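Local structure of amino acid ABC superfamily ATP binding cassette transporter, binding protein (Streptococcus pneumoniae, 4H5G) at residues A[22-27]-A[230-235]; A[100-105]-A[170-175]; A[105-110]-A[165-170]. The protein binds L-arginine and probably delivers it to the membrane-spanning part of an amino acid ABC importer in Streptococcus pneumoniae. All blocks are in the same frame, centred on the assembly; numbering follows the deposited sequence.

Contact 1 (A[22-27]-A[230-235]); sequences YAPFEF and SYLEKA. With ARG (arginine), chain L; ACT (acetate ion), chain F.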
loop_
_atom_site.group_PDB
_atom_site.type_symbol
_atom_site.label_atom_id
_atom_site.label_comp_id
_atom_site.label_asym_id
_atom_site.label_seq_id
_atom_site.Cartn_x
_atom_site.Cartn_y
_atom_site.Cartn_z
ATOM N N TYR A 22 2.296 -3.274 -5.569
ATOM C CA TYR A 22 2.450 -1.923 -5.022
ATOM C C TYR A 22 3.888 -1.637 -4.578
ATOM O O TYR A 22 4.122 -1.279 -3.433
ATOM C CB TYR A 22 1.472 -1.768 -3.831
ATOM C CG TYR A 22 0.736 -0.428 -3.751
ATOM C CD1 TYR A 22 0.051 0.080 -4.848
ATOM C CD2 TYR A 22 0.700 0.304 -2.566
ATOM C CE1 TYR A 22 -0.647 1.300 -4.781
ATOM C CE2 TYR A 22 0.017 1.528 -2.487
ATOM C CZ TYR A 22 -0.652 2.007 -3.598
ATOM O OH TYR A 22 -1.337 3.207 -3.536
ATOM N N ALA A 23 4.848 -1.805 -5.486
ATOM C CA ALA A 23 6.245 -1.466 -5.197
ATOM C C ALA A 23 6.351 0.025 -4.875
ATOM O O ALA A 23 5.818 0.855 -5.610
ATOM C CB ALA A 23 7.115 -1.797 -6.394
ATOM N N PRO A 24 7.108 0.395 -3.830
ATOM C CA PRO A 24 8.058 -0.399 -3.038
ATOM C C PRO A 24 7.507 -1.028 -1.761
ATOM O O PRO A 24 8.291 -1.606 -1.006
ATOM C CB PRO A 24 9.118 0.645 -2.661
ATOM C CG PRO A 24 8.290 1.873 -2.455
ATOM C CD PRO A 24 7.232 1.835 -3.531
ATOM N N PHE A 25 6.205 -0.926 -1.517
ATOM C CA PHE A 25 5.619 -1.471 -0.287
ATOM C C PHE A 25 5.572 -2.997 -0.307
ATOM O O PHE A 25 6.049 -3.661 0.609
ATOM C CB PHE A 25 4.204 -0.918 -0.075
ATOM C CG PHE A 25 4.166 0.550 0.255
ATOM C CD1 PHE A 25 4.450 0.992 1.537
ATOM C CD2 PHE A 25 3.832 1.485 -0.708
ATOM C CE1 PHE A 25 4.417 2.338 1.844
ATOM C CE2 PHE A 25 3.791 2.827 -0.403
ATOM C CZ PHE A 25 4.080 3.253 0.875
ATOM N N GLU A 26 4.962 -3.542 -1.351
ATOM C CA GLU A 26 4.972 -4.995 -1.583
ATOM C C GLU A 26 4.796 -5.279 -3.069
ATOM O O GLU A 26 3.993 -4.632 -3.752
ATOM C CB GLU A 26 3.873 -5.709 -0.787
ATOM C CG GLU A 26 2.486 -5.104 -0.927
ATOM C CD GLU A 26 2.220 -4.056 0.133
ATOM O OE1 GLU A 26 2.764 -4.207 1.252
ATOM O OE2 GLU A 26 1.479 -3.086 -0.138
ATOM N N PHE A 27 5.545 -6.264 -3.563
ATOM C CA PHE A 27 5.517 -6.613 -4.972
ATOM C C PHE A 27 6.203 -7.944 -5.197
ATOM O O PHE A 27 6.744 -8.528 -4.263
ATOM C CB PHE A 27 6.159 -5.516 -5.846
ATOM C CG PHE A 27 7.600 -5.190 -5.505
ATOM C CD1 PHE A 27 7.910 -4.460 -4.376
ATOM C CD2 PHE A 27 8.637 -5.572 -6.346
ATOM C CE1 PHE A 27 9.227 -4.125 -4.074
ATOM C CE2 PHE A 27 9.962 -5.244 -6.050
ATOM C CZ PHE A 27 10.256 -4.520 -4.916
ATOM N N SER A 230 14.856 3.111 5.116
ATOM C CA SER A 230 15.916 2.301 4.503
ATOM C C SER A 230 15.357 1.098 3.728
ATOM O O SER A 230 15.871 0.738 2.659
ATOM C CB SER A 230 16.930 1.851 5.555
ATOM O OG SER A 230 17.679 2.952 6.041
ATOM N N TYR A 231 14.323 0.475 4.278
ATOM C CA TYR A 231 13.659 -0.653 3.599
ATOM C C TYR A 231 13.077 -0.215 2.264
ATOM O O TYR A 231 13.153 -0.947 1.278
ATOM C CB TYR A 231 12.485 -1.185 4.436
ATOM C CG TYR A 231 12.792 -2.007 5.674
ATOM C CD1 TYR A 231 14.026 -2.605 5.881
ATOM C CD2 TYR A 231 11.796 -2.206 6.633
ATOM C CE1 TYR A 231 14.262 -3.375 7.035
ATOM C CE2 TYR A 231 12.021 -2.966 7.764
ATOM C CZ TYR A 231 13.246 -3.543 7.961
ATOM O OH TYR A 231 13.436 -4.293 9.111
ATOM N N LEU A 232 12.447 0.956 2.241
ATOM C CA LEU A 232 11.869 1.472 0.994
ATOM C C LEU A 232 12.954 1.717 -0.046
ATOM O O LEU A 232 12.770 1.428 -1.231
ATOM C CB LEU A 232 11.104 2.775 1.249
ATOM C CG LEU A 232 9.794 2.673 2.028
ATOM C CD1 LEU A 232 9.383 4.059 2.503
ATOM C CD2 LEU A 232 8.683 2.065 1.174
ATOM N N GLU A 233 14.084 2.264 0.392
ATOM C CA GLU A 233 15.155 2.549 -0.560
ATOM C C GLU A 233 15.772 1.274 -1.120
ATOM O O GLU A 233 16.142 1.208 -2.299
ATOM C CB GLU A 233 16.206 3.477 0.074
ATOM C CG GLU A 233 15.593 4.799 0.482
ATOM C CD GLU A 233 16.579 5.740 1.136
ATOM O OE1 GLU A 233 17.765 5.375 1.261
ATOM O OE2 GLU A 233 16.150 6.849 1.527
ATOM N N LYS A 234 15.878 0.243 -0.290
ATOM C CA LYS A 234 16.415 -1.042 -0.752
ATOM C C LYS A 234 15.475 -1.693 -1.746
ATOM O O LYS A 234 15.907 -2.285 -2.743
ATOM C CB LYS A 234 16.586 -2.003 0.420
ATOM C CG LYS A 234 17.522 -1.526 1.494
ATOM C CD LYS A 234 18.943 -1.959 1.247
ATOM C CE LYS A 234 19.757 -1.809 2.518
ATOM N NZ LYS A 234 19.191 -2.658 3.601
ATOM N N ALA A 235 14.183 -1.609 -1.449
ATOM C CA ALA A 235 13.165 -2.199 -2.323
ATOM C C ALA A 235 13.229 -1.589 -3.713
ATOM O O ALA A 235 13.011 -2.268 -4.717
ATOM C CB ALA A 235 11.769 -2.011 -1.705
HETATM N N ARG L . -3.057 3.641 0.815
HETATM C CA ARG L . -4.258 3.298 0.039
HETATM C C ARG L . -5.338 2.723 0.929
HETATM O O ARG L . -5.088 2.275 2.060
HETATM C CB ARG L . -3.926 2.306 -1.085
HETATM C CG ARG L . -3.151 1.069 -0.638
HETATM C CD ARG L . -3.054 0.031 -1.766
HETATM N NE ARG L . -2.164 -1.082 -1.404
HETATM C CZ ARG L . -1.853 -2.100 -2.200
HETATM N NH1 ARG L . -1.027 -3.055 -1.776
HETATM N NH2 ARG L . -2.369 -2.159 -3.423
HETATM O OXT ARG L . -6.506 2.702 0.533
HETATM C C ACT F . 18.766 -1.383 6.913
HETATM O O ACT F . 18.082 -1.935 6.021
HETATM O OXT ACT F . 19.575 -0.505 6.534
HETATM C CH3 ACT F . 18.629 -1.757 8.359
#
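Pro24, in the irregular loop 22-27 and preceded by a cis peptide bond, faces the last turns of helix 227-235, with its CA 5.5 Å from that of Ala235. No hydrogen bond joins the segments, and the contact is apolar. The proline ring touches two helix side chains: its CG meets the CD2 branch of Leu232 at 3.7 Å, while its CB lies 3.9 Å from Ala235 CB. The same Leu232 methyl comes obliquely to the Phe25 ring, 4.3 Å from CE1. Phe27 also reaches the helix end, its CZ 3.6 Å from Ala235 O. With chi1 at 58° this side chain folds back, its ring over Ala23 CB and its CE1 4.1 Å from Ala235 CB. Behind this apolar layer, Phe25 and Glu26 both face Tyr22, as in a classic beta bulge. Tyr22 lays one ring face against the guanidinium end of the bound arginine, whose NE is 3.4 Å from Tyr22 CD2, and Glu26 OE2 accepts a 3.0 Å hydrogen bond from its NH1. The C-terminal helix thus packs behind a loop whose Tyr22 and Glu26 bind the guanidinium group in the pocket of a family 3 solute-binding protein.

Contact 2 (A[100-105]-A[170-175]); sequences ENKISF and MDEPVA. With ARG (arginine), chain L.
Lys102 O is gripped from opposite faces of its carbonyl plane by two N-H groups, Glu172 N at 2.8 Å and Asn101 ND2 at 2.9 Å. It marks the end of a short antiparallel beta ladder, where strand 167-171 turns into helix 172-181 within one lobe of the periplasmic binding protein type II fold. In the ladder, Ser104 and Met170 form a hydrogen-bonded pair. The bond from Ser104 N to Met170 O is 2.9 Å long and almost straight, at 176°, and Met170 N returns one to Ser104 O. The neighbouring Ile103 and Asp171 are a non-hydrogen-bonded pair with diverging side chains. Asn101 spends both amide hydrogens here: besides Lys102 O, its ND2 reaches the anti lone pair of Asp171 OD1 at 3.1 Å. The amide and carboxylate planes stand 85° apart, and both acceptors lie close to the amide plane. Asn101 OD1 is bound by Asn200, so the amide is fixed in its rotation, and Pro173 CD packs 3.6 Å from Asn101 CG. Asp171, the last residue before the helix, is in turn held in place for the ligand: OD2 takes a 2.9 Å hydrogen bond from the amino N of the bound arginine and is also hydrogen-bonded to Tyr22 OH. Glu172 extends alongside Ser104, CG anti to the backbone N (chi1 173°), with its CB 3.2 Å from Ser104 OG. A water bridges the two segments, donating to Glu172 OE1 and accepting from Lys102 N.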
loop_
_atom_site.group_PDB
_atom_site.type_symbol
_atom_site.label_atom_id
_atom_site.label_comp_id
_atom_site.label_asym_id
_atom_site.label_seq_id
_atom_site.Cartn_x
_atom_site.Cartn_y
_atom_site.Cartn_z
ATOM N N GLU A 100 4.336 7.746 6.503
ATOM C CA GLU A 100 3.360 8.713 6.023
ATOM C C GLU A 100 3.855 9.297 4.705
ATOM O O GLU A 100 5.007 9.711 4.588
ATOM C CB GLU A 100 3.146 9.822 7.052
ATOM C CG GLU A 100 2.242 10.935 6.555
ATOM C CD GLU A 100 1.919 11.949 7.634
ATOM O OE1 GLU A 100 2.235 11.692 8.812
ATOM O OE2 GLU A 100 1.345 13.000 7.296
ATOM N N ASN A 101 2.982 9.312 3.703
ATOM C CA ASN A 101 3.353 9.839 2.390
ATOM C C ASN A 101 2.187 10.550 1.711
ATOM O O ASN A 101 1.052 10.511 2.198
ATOM C CB ASN A 101 3.906 8.722 1.499
ATOM C CG ASN A 101 2.952 7.573 1.353
ATOM O OD1 ASN A 101 3.121 6.517 1.975
ATOM N ND2 ASN A 101 1.921 7.766 0.535
ATOM N N LYS A 102 2.481 11.202 0.593
ATOM C CA LYS A 102 1.480 11.923 -0.183
ATOM C C LYS A 102 0.831 11.003 -1.196
ATOM O O LYS A 102 1.215 9.842 -1.337
ATOM C CB LYS A 102 2.132 13.086 -0.928
ATOM C CG LYS A 102 2.854 14.058 -0.020
ATOM C CD LYS A 102 1.886 14.691 0.951
ATOM C CE LYS A 102 2.588 15.718 1.819
ATOM N NZ LYS A 102 3.331 16.698 0.982
ATOM N N ILE A 103 -0.166 11.531 -1.900
ATOM C CA ILE A 103 -0.856 10.780 -2.935
ATOM C C ILE A 103 -0.714 11.553 -4.248
ATOM O O ILE A 103 -0.843 12.776 -4.275
ATOM C CB ILE A 103 -2.324 10.552 -2.546
ATOM C CG1 ILE A 103 -2.365 9.909 -1.153
ATOM C CG2 ILE A 103 -3.031 9.714 -3.602
ATOM C CD1 ILE A 103 -3.729 9.663 -0.586
ATOM N N SER A 104 -0.419 10.825 -5.322
ATOM C CA SER A 104 -0.031 11.428 -6.590
ATOM C C SER A 104 -0.725 10.799 -7.775
ATOM O O SER A 104 -1.341 9.737 -7.663
ATOM C CB SER A 104 1.476 11.258 -6.792
ATOM O OG SER A 104 2.204 11.774 -5.705
ATOM N N PHE A 105 -0.584 11.443 -8.931
ATOM C CA PHE A 105 -1.055 10.856 -10.179
ATOM C C PHE A 105 0.152 10.450 -11.008
ATOM O O PHE A 105 1.101 11.221 -11.154
ATOM C CB PHE A 105 -1.874 11.876 -10.981
ATOM C CG PHE A 105 -3.206 12.202 -10.376
ATOM C CD1 PHE A 105 -4.303 11.406 -10.631
ATOM C CD2 PHE A 105 -3.372 13.317 -9.575
ATOM C CE1 PHE A 105 -5.536 11.713 -10.084
ATOM C CE2 PHE A 105 -4.605 13.621 -9.020
ATOM C CZ PHE A 105 -5.684 12.819 -9.280
ATOM N N MET A 170 -2.508 7.165 -7.006
ATOM C CA MET A 170 -1.866 6.140 -6.168
ATOM C C MET A 170 -0.977 6.775 -5.110
ATOM O O MET A 170 -0.671 7.955 -5.184
ATOM C CB MET A 170 -1.032 5.191 -7.040
ATOM C CG MET A 170 0.162 5.893 -7.700
ATOM S SD MET A 170 1.116 4.803 -8.783
ATOM C CE MET A 170 -0.061 4.473 -10.084
ATOM N N ASP A 171 -0.546 5.994 -4.126
ATOM C CA ASP A 171 0.394 6.524 -3.137
ATOM C C ASP A 171 1.670 6.998 -3.824
ATOM O O ASP A 171 2.166 6.339 -4.726
ATOM C CB ASP A 171 0.706 5.471 -2.067
ATOM C CG ASP A 171 -0.446 5.293 -1.096
ATOM O OD1 ASP A 171 -0.549 6.113 -0.163
ATOM O OD2 ASP A 171 -1.268 4.368 -1.288
ATOM N N GLU A 172 2.187 8.153 -3.411
ATOM C CA GLU A 172 3.359 8.742 -4.086
ATOM C C GLU A 172 4.594 7.820 -4.275
ATOM O O GLU A 172 5.183 7.804 -5.363
ATOM C CB GLU A 172 3.772 10.079 -3.436
ATOM C CG GLU A 172 5.088 10.618 -3.995
ATOM C CD GLU A 172 5.314 12.082 -3.685
ATOM O OE1 GLU A 172 5.862 12.385 -2.605
ATOM O OE2 GLU A 172 4.952 12.932 -4.525
ATOM N N PRO A 173 4.988 7.052 -3.234
ATOM C CA PRO A 173 6.169 6.193 -3.431
ATOM C C PRO A 173 5.999 5.186 -4.569
ATOM O O PRO A 173 6.970 4.818 -5.248
ATOM C CB PRO A 173 6.299 5.472 -2.087
ATOM C CG PRO A 173 5.693 6.422 -1.099
ATOM C CD PRO A 173 4.524 7.031 -1.830
ATOM N N VAL A 174 4.760 4.759 -4.785
ATOM C CA VAL A 174 4.452 3.813 -5.858
ATOM C C VAL A 174 4.550 4.493 -7.223
ATOM O O VAL A 174 5.074 3.917 -8.176
ATOM C CB VAL A 174 3.045 3.182 -5.652
ATOM C CG1 VAL A 174 2.733 2.196 -6.774
ATOM C CG2 VAL A 174 2.981 2.460 -4.304
ATOM N N ALA A 175 4.049 5.725 -7.312
ATOM C CA ALA A 175 4.168 6.490 -8.565
ATOM C C ALA A 175 5.625 6.775 -8.874
ATOM O O ALA A 175 6.063 6.632 -10.010
ATOM C CB ALA A 175 3.374 7.776 -8.493
HETATM N N ARG L . -3.057 3.641 0.815
HETATM C CA ARG L . -4.258 3.298 0.039
HETATM C C ARG L . -5.338 2.723 0.929
HETATM O O ARG L . -5.088 2.275 2.060
HETATM C CB ARG L . -3.926 2.306 -1.085
HETATM C CG ARG L . -3.151 1.069 -0.638
HETATM C CD ARG L . -3.054 0.031 -1.766
HETATM N NE ARG L . -2.164 -1.082 -1.404
HETATM C CZ ARG L . -1.853 -2.100 -2.200
HETATM N NH1 ARG L . -1.027 -3.055 -1.776
HETATM N NH2 ARG L . -2.369 -2.159 -3.423
HETATM O OXT ARG L . -6.506 2.702 0.533
HETATM O O HOH W 1 5.289 11.436 -0.217
HETATM O O HOH W 2 3.333 13.922 -6.021
#

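Contact 3 (A[105-110]-A[165-170]); sequences FLVHKA and IDAVHM. Unlike the reference sequence in segment 105-110: His108 (reference Arg).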
loop_
_atom_site.group_PDB
_atom_site.type_symbol
_atom_site.label_atom_id
_atom_site.label_comp_id
_atom_site.label_asym_id
_atom_site.label_seq_id
_atom_site.Cartn_x
_atom_site.Cartn_y
_atom_site.Cartn_z
ATOM N N PHE A 105 -0.584 11.443 -8.931
ATOM C CA PHE A 105 -1.055 10.856 -10.179
ATOM C C PHE A 105 0.152 10.450 -11.008
ATOM O O PHE A 105 1.101 11.221 -11.154
ATOM C CB PHE A 105 -1.874 11.876 -10.981
ATOM C CG PHE A 105 -3.206 12.202 -10.376
ATOM C CD1 PHE A 105 -4.303 11.406 -10.631
ATOM C CD2 PHE A 105 -3.372 13.317 -9.575
ATOM C CE1 PHE A 105 -5.536 11.713 -10.084
ATOM C CE2 PHE A 105 -4.605 13.621 -9.020
ATOM C CZ PHE A 105 -5.684 12.819 -9.280
ATOM N N LEU A 106 0.118 9.236 -11.540
ATOM C CA LEU A 106 1.103 8.789 -12.517
ATOM C C LEU A 106 0.532 9.087 -13.900
ATOM O O LEU A 106 -0.624 8.753 -14.185
ATOM C CB LEU A 106 1.341 7.280 -12.357
ATOM C CG LEU A 106 2.430 6.666 -13.241
ATOM C CD1 LEU A 106 3.828 7.128 -12.809
ATOM C CD2 LEU A 106 2.341 5.120 -13.208
ATOM N N VAL A 107 1.334 9.739 -14.750
ATOM C CA VAL A 107 0.920 10.107 -16.104
ATOM C C VAL A 107 2.042 9.805 -17.103
ATOM O O VAL A 107 3.141 9.410 -16.722
ATOM C CB VAL A 107 0.568 11.619 -16.209
ATOM C CG1 VAL A 107 -0.652 11.972 -15.348
ATOM C CG2 VAL A 107 1.793 12.500 -15.832
ATOM N N HIS A 108 1.755 9.999 -18.382
ATOM C CA HIS A 108 2.798 9.943 -19.401
ATOM C C HIS A 108 3.710 11.150 -19.239
ATOM O O HIS A 108 3.239 12.254 -18.937
ATOM C CB HIS A 108 2.185 9.940 -20.801
ATOM C CG HIS A 108 1.529 8.647 -21.167
ATOM N ND1 HIS A 108 2.227 7.580 -21.691
ATOM C CD2 HIS A 108 0.238 8.246 -21.076
ATOM C CE1 HIS A 108 1.391 6.580 -21.914
ATOM N NE2 HIS A 108 0.178 6.957 -21.545
ATOM N N LYS A 109 5.008 10.948 -19.442
ATOM C CA LYS A 109 5.979 12.043 -19.372
ATOM C C LYS A 109 5.583 13.199 -20.286
ATOM O O LYS A 109 5.739 14.365 -19.925
ATOM C CB LYS A 109 7.372 11.519 -19.737
ATOM C CG LYS A 109 8.530 12.439 -19.363
ATOM C CD LYS A 109 9.866 11.694 -19.456
ATOM C CE LYS A 109 9.976 10.616 -18.382
ATOM N NZ LYS A 109 11.116 9.686 -18.634
ATOM N N ALA A 110 5.049 12.881 -21.468
ATOM C CA ALA A 110 4.689 13.919 -22.438
ATOM C C ALA A 110 3.521 14.778 -21.952
ATOM O O ALA A 110 3.250 15.835 -22.524
ATOM C CB ALA A 110 4.377 13.303 -23.803
ATOM N N ILE A 165 -6.226 5.072 -20.321
ATOM C CA ILE A 165 -6.246 5.880 -19.096
ATOM C C ILE A 165 -5.201 6.982 -19.248
ATOM O O ILE A 165 -4.146 6.748 -19.844
ATOM C CB ILE A 165 -5.910 4.987 -17.875
ATOM C CG1 ILE A 165 -7.043 3.997 -17.618
ATOM C CG2 ILE A 165 -5.625 5.805 -16.604
ATOM C CD1 ILE A 165 -8.401 4.660 -17.404
ATOM N N ASP A 166 -5.499 8.178 -18.739
ATOM C CA ASP A 166 -4.560 9.297 -18.827
ATOM C C ASP A 166 -3.778 9.535 -17.540
ATOM O O ASP A 166 -2.691 10.094 -17.573
ATOM C CB ASP A 166 -5.303 10.587 -19.196
ATOM C CG ASP A 166 -6.105 10.453 -20.472
ATOM O OD1 ASP A 166 -5.535 10.011 -21.490
ATOM O OD2 ASP A 166 -7.316 10.786 -20.450
ATOM N N ALA A 167 -4.334 9.112 -16.408
ATOM C CA ALA A 167 -3.716 9.389 -15.119
ATOM C C ALA A 167 -4.181 8.348 -14.120
ATOM O O ALA A 167 -5.359 8.020 -14.087
ATOM C CB ALA A 167 -4.100 10.770 -14.641
ATOM N N VAL A 168 -3.255 7.834 -13.314
ATOM C CA VAL A 168 -3.610 6.851 -12.293
ATOM C C VAL A 168 -3.291 7.416 -10.917
ATOM O O VAL A 168 -2.153 7.805 -10.653
ATOM C CB VAL A 168 -2.825 5.542 -12.473
ATOM C CG1 VAL A 168 -3.316 4.500 -11.450
ATOM C CG2 VAL A 168 -2.986 4.993 -13.887
ATOM N N HIS A 169 -4.292 7.460 -10.036
ATOM C CA HIS A 169 -4.101 7.978 -8.676
ATOM C C HIS A 169 -3.557 6.869 -7.780
ATOM O O HIS A 169 -4.086 5.757 -7.780
ATOM C CB HIS A 169 -5.442 8.471 -8.113
ATOM C CG HIS A 169 -5.324 9.595 -7.132
ATOM N ND1 HIS A 169 -6.190 9.746 -6.070
ATOM C CD2 HIS A 169 -4.462 10.638 -7.066
ATOM C CE1 HIS A 169 -5.860 10.830 -5.385
ATOM N NE2 HIS A 169 -4.819 11.396 -5.974
ATOM N N MET A 170 -2.508 7.165 -7.006
ATOM C CA MET A 170 -1.866 6.140 -6.168
ATOM C C MET A 170 -0.977 6.775 -5.110
ATOM O O MET A 170 -0.671 7.955 -5.184
ATOM C CB MET A 170 -1.032 5.191 -7.040
ATOM C CG MET A 170 0.162 5.893 -7.700
ATOM S SD MET A 170 1.116 4.803 -8.783
ATOM C CE MET A 170 -0.061 4.473 -10.084
HETATM O O HOH W 3 -0.794 10.723 -19.381
#
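The rings of Phe105 and His169 form an offset stack, their planes inclined at 26° and their centroids 4.2 Å apart. His169 CD2 stands over the centre of one phenyl face, 3.3 Å from Phe105 CZ, and Ala167 CB approaches the same phenyl ring obliquely. The imidazole is steadied by a hydrogen bond from its ND1 to Pro134 O, outside the two strands. In the backbone, Leu106 and Val168 are a hydrogen-bonded antiparallel pair. Leu106 N donates to Val168 O at 2.8 Å, and Val168 N returns a bond to Leu106 O. Phe105 CA and Ala167 CA make CA-H...O contacts to Val168 O and Leu106 O respectively. Next along the strand, Val107 CG1 sits 3.7 Å from Ala167 CB, on the sheet face that carries the stack. The opposite face carries Leu106 and Val168; there the bent thioether of Met170 (chi3 66°) curls its CE to 3.9 Å from Leu106 CB. Where the strands part, a water bridges His108 N and Asp166 O and lies in the plane of the His108 ring, at its edge. Strand 103-108 runs against both its neighbours, 167-171 and 185-187, in a five-stranded mixed sheet whose strand order is that of a type II periplasmic binding protein lobe.

Contacts 2 and 3 are successive lengths of one ladder between strands 103-108 and 167-171, with centres about 12 Å apart, sharing Phe105 and Met170; Ser104 O of contact 2 lies 3.3 Å from His169 CD2 of contact 3. Contact 1 belongs to the other side of the pocket, its centre about 13 Å from that of contact 2 and about 20 Å from that of contact 3. At the ligand, Tyr22 OH is 2.5 Å from Asp171 OD2, a probable hydrogen bond; separately, Pro24 CD packs 3.5 Å from Pro173 O. Contact 1 supplies part of the arginine site at the guanidinium, contact 2 at the amino group; Asp21, Ser83 and Arg88 also bind the ligand.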